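Local coordinates for putative CRISPR-associated endoribonuclease-like protein Cas6nc (Pyrococcus horikoshii, PDB 3QJL) that binds CRISPR RNA as a Cas6-family RAMP protein of prokaryotic antiviral defence, and is a putative endoribonuclease-like member of that family, at residues A[39-47]-A[87-95]. Residues are numbered along the deposited sequence; the frame is centred on the assembly and turned at random.
Sequences IEPTIAKLL and NEDIIRAIA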
loop_
_atom_site.group_PDB
_atom_site.type_symbol
_atom_site.label_atom_id
_atom_site.label_comp_id
_atom_site.label_asym_id
_atom_site.label_seq_id
_atom_site.Cartn_x
_atom_site.Cartn_y
_atom_site.Cartn_z
ATOM N N ILE A 39 17.001 -34.802 6.775
ATOM C CA ILE A 39 18.055 -34.746 7.780
ATOM C C ILE A 39 17.499 -34.882 9.202
ATOM O O ILE A 39 17.857 -35.801 9.922
ATOM C CB ILE A 39 18.876 -33.451 7.662
ATOM C CG1 ILE A 39 19.206 -33.159 6.202
ATOM C CG2 ILE A 39 20.147 -33.561 8.448
ATOM C CD1 ILE A 39 19.745 -34.349 5.468
ATOM N N GLU A 40 16.634 -33.959 9.609
ATOM C CA GLU A 40 16.127 -33.943 10.977
ATOM C C GLU A 40 14.619 -34.183 11.033
ATOM O O GLU A 40 13.854 -33.264 11.316
ATOM C CB GLU A 40 16.432 -32.592 11.617
ATOM C CG GLU A 40 17.894 -32.226 11.621
ATOM C CD GLU A 40 18.684 -33.031 12.635
ATOM O OE1 GLU A 40 18.064 -33.808 13.404
ATOM O OE2 GLU A 40 19.928 -32.884 12.664
ATOM N N PRO A 41 14.187 -35.431 10.800
ATOM C CA PRO A 41 12.758 -35.764 10.723
ATOM C C PRO A 41 12.009 -35.282 11.956
ATOM O O PRO A 41 10.816 -34.974 11.905
ATOM C CB PRO A 41 12.757 -37.300 10.699
ATOM C CG PRO A 41 14.107 -37.678 10.202
ATOM C CD PRO A 41 15.042 -36.629 10.731
ATOM N N THR A 42 12.732 -35.226 13.063
ATOM C CA THR A 42 12.169 -34.908 14.362
ATOM C C THR A 42 11.911 -33.408 14.455
ATOM O O THR A 42 10.967 -32.958 15.107
ATOM C CB THR A 42 13.130 -35.398 15.477
ATOM O OG1 THR A 42 13.044 -34.541 16.614
ATOM C CG2 THR A 42 14.569 -35.401 14.976
ATOM N N ILE A 43 12.751 -32.631 13.786
ATOM C CA ILE A 43 12.552 -31.191 13.716
ATOM C C ILE A 43 11.504 -30.839 12.662
ATOM O O ILE A 43 10.688 -29.932 12.853
ATOM C CB ILE A 43 13.878 -30.462 13.455
ATOM C CG1 ILE A 43 14.510 -30.082 14.792
ATOM C CG2 ILE A 43 13.672 -29.234 12.572
ATOM C CD1 ILE A 43 15.739 -29.238 14.658
ATOM N N ALA A 44 11.529 -31.572 11.553
ATOM C CA ALA A 44 10.532 -31.408 10.516
ATOM C C ALA A 44 9.141 -31.395 11.155
ATOM O O ALA A 44 8.286 -30.587 10.788
ATOM C CB ALA A 44 10.648 -32.522 9.489
ATOM N N LYS A 45 8.924 -32.266 12.134
ATOM C CA LYS A 45 7.623 -32.328 12.793
ATOM C C LYS A 45 7.266 -31.036 13.510
ATOM O O LYS A 45 6.094 -30.773 13.759
ATOM C CB LYS A 45 7.541 -33.508 13.764
ATOM C CG LYS A 45 7.654 -34.862 13.082
ATOM C CD LYS A 45 7.058 -35.978 13.928
ATOM C CE LYS A 45 7.527 -37.341 13.438
ATOM N NZ LYS A 45 8.969 -37.577 13.769
ATOM N N LEU A 46 8.271 -30.238 13.857
ATOM C CA LEU A 46 8.015 -28.939 14.475
ATOM C C LEU A 46 7.619 -27.931 13.402
ATOM O O LEU A 46 6.688 -27.141 13.574
ATOM C CB LEU A 46 9.237 -28.441 15.247
ATOM C CG LEU A 46 9.711 -29.305 16.419
ATOM C CD1 LEU A 46 10.863 -28.631 17.161
ATOM C CD2 LEU A 46 8.570 -29.608 17.370
ATOM N N LEU A 47 8.331 -27.978 12.283
ATOM C CA LEU A 47 8.051 -27.104 11.163
ATOM C C LEU A 47 6.594 -27.215 10.746
ATOM O O LEU A 47 5.954 -26.216 10.413
ATOM C CB LEU A 47 8.937 -27.477 9.974
ATOM C CG LEU A 47 10.436 -27.203 10.044
ATOM C CD1 LEU A 47 11.004 -27.253 8.638
ATOM C CD2 LEU A 47 10.728 -25.862 10.671
ATOM N N ASN A 87 14.087 -20.972 18.376
ATOM C CA ASN A 87 14.836 -22.185 18.604
ATOM C C ASN A 87 15.945 -22.289 17.576
ATOM O O ASN A 87 15.674 -22.543 16.398
ATOM C CB ASN A 87 13.885 -23.359 18.432
ATOM C CG ASN A 87 14.537 -24.695 18.712
ATOM O OD1 ASN A 87 15.768 -24.816 18.805
ATOM N ND2 ASN A 87 13.704 -25.721 18.840
ATOM N N GLU A 88 17.195 -22.118 18.005
ATOM C CA GLU A 88 18.269 -22.092 17.017
ATOM C C GLU A 88 18.632 -23.490 16.546
ATOM O O GLU A 88 19.364 -23.652 15.579
ATOM C CB GLU A 88 19.485 -21.277 17.468
ATOM C CG GLU A 88 20.567 -22.058 18.170
ATOM C CD GLU A 88 20.244 -22.309 19.623
ATOM O OE1 GLU A 88 19.073 -22.062 20.011
ATOM O OE2 GLU A 88 21.160 -22.744 20.367
ATOM N N ASP A 89 18.069 -24.503 17.192
ATOM C CA ASP A 89 18.142 -25.838 16.623
ATOM C C ASP A 89 17.296 -25.975 15.357
ATOM O O ASP A 89 17.682 -26.683 14.427
ATOM C CB ASP A 89 17.809 -26.913 17.655
ATOM C CG ASP A 89 19.009 -27.272 18.521
ATOM O OD1 ASP A 89 20.159 -27.127 18.036
ATOM O OD2 ASP A 89 18.804 -27.687 19.685
ATOM N N ILE A 90 16.156 -25.284 15.305
ATOM C CA ILE A 90 15.364 -25.231 14.072
ATOM C C ILE A 90 16.104 -24.477 12.962
ATOM O O ILE A 90 16.150 -24.922 11.812
ATOM C CB ILE A 90 13.985 -24.608 14.297
ATOM C CG1 ILE A 90 13.085 -25.564 15.072
ATOM C CG2 ILE A 90 13.342 -24.315 12.978
ATOM C CD1 ILE A 90 11.913 -24.883 15.738
ATOM N N ILE A 91 16.699 -23.341 13.310
ATOM C CA ILE A 91 17.466 -22.579 12.336
ATOM C C ILE A 91 18.617 -23.401 11.765
ATOM O O ILE A 91 18.788 -23.502 10.546
ATOM C CB ILE A 91 18.032 -21.313 12.957
ATOM C CG1 ILE A 91 16.897 -20.414 13.477
ATOM C CG2 ILE A 91 18.848 -20.576 11.936
ATOM C CD1 ILE A 91 15.774 -20.110 12.438
ATOM N N ARG A 92 19.393 -23.990 12.677
ATOM C CA ARG A 92 20.552 -24.828 12.379
ATOM C C ARG A 92 20.173 -25.888 11.359
ATOM O O ARG A 92 20.774 -25.982 10.296
ATOM C CB ARG A 92 21.000 -25.493 13.680
ATOM C CG ARG A 92 22.492 -25.724 13.845
ATOM C CD ARG A 92 22.844 -27.172 13.538
ATOM N NE ARG A 92 21.638 -27.986 13.439
ATOM C CZ ARG A 92 21.198 -28.792 14.401
ATOM N NH1 ARG A 92 21.897 -28.903 15.533
ATOM N NH2 ARG A 92 20.068 -29.489 14.219
ATOM N N ALA A 93 19.142 -26.660 11.679
ATOM C CA ALA A 93 18.642 -27.711 10.796
ATOM C C ALA A 93 18.151 -27.215 9.436
ATOM O O ALA A 93 18.220 -27.936 8.450
ATOM C CB ALA A 93 17.546 -28.486 11.485
ATOM N N ILE A 94 17.633 -25.997 9.373
ATOM C CA ILE A 94 17.140 -25.500 8.095
ATOM C C ILE A 94 18.313 -25.147 7.187
ATOM O O ILE A 94 18.336 -25.508 6.006
ATOM C CB ILE A 94 16.171 -24.308 8.269
ATOM C CG1 ILE A 94 14.860 -24.794 8.885
ATOM C CG2 ILE A 94 15.900 -23.622 6.933
ATOM C CD1 ILE A 94 13.905 -23.671 9.287
ATOM N N ALA A 95 19.291 -24.447 7.748
ATOM C CA ALA A 95 20.506 -24.116 7.014
ATOM C C ALA A 95 21.124 -25.358 6.351
ATOM O O ALA A 95 21.414 -25.351 5.154
ATOM C CB ALA A 95 21.506 -23.452 7.944
#
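With chi2 extended at -174°, Ile43 sends its CD1 straight out from helix 41-47 toward the helix that begins at Glu88, where Ala93, Ile90, Asp89 and Arg92 receive it as a knob in a hole. Its CD1 lies 3.7 Å from Ala93 CB, and the same methyl of Ala93 also meets Glu40 CG, at 3.8 Å, from a direction roughly at right angles. Both side chains thus pack against the one small methyl. Farther along, Leu46 CD1 approaches Ile90 CD1, while Leu47 and Ile90 lie alongside one another, their chains running in opposing senses, with Leu47 CD2 3.8 Å from Ile90 CG2. That leucine methyl also touches Ile94 CD1, at 4.1 Å, and Leu47 packs in turn on Leu33 and Val36 of helix 25-39. The segment axes cross at -112°, 10.4 Å apart at their closest, joining the short helix 41-47 to the helix that lies against strands 5-13 and 79-85 of the ferredoxin-like N-terminal domain. A bend at chi2 (-73°) turns the Glu40 carboxylate to Arg92, whose guanidinium also lies near Asp89. Glu40 OE2 is 3.7 Å from Arg92 NH2, a long bridge of charge alone, since the oxygen sits well out of the guanidinium plane. Cohesion across this helix pair therefore comes chiefly from aliphatic packing, with the Glu40-Arg92-Asp89 charges on the more solvent-exposed side probably adding weak, non-directional attraction.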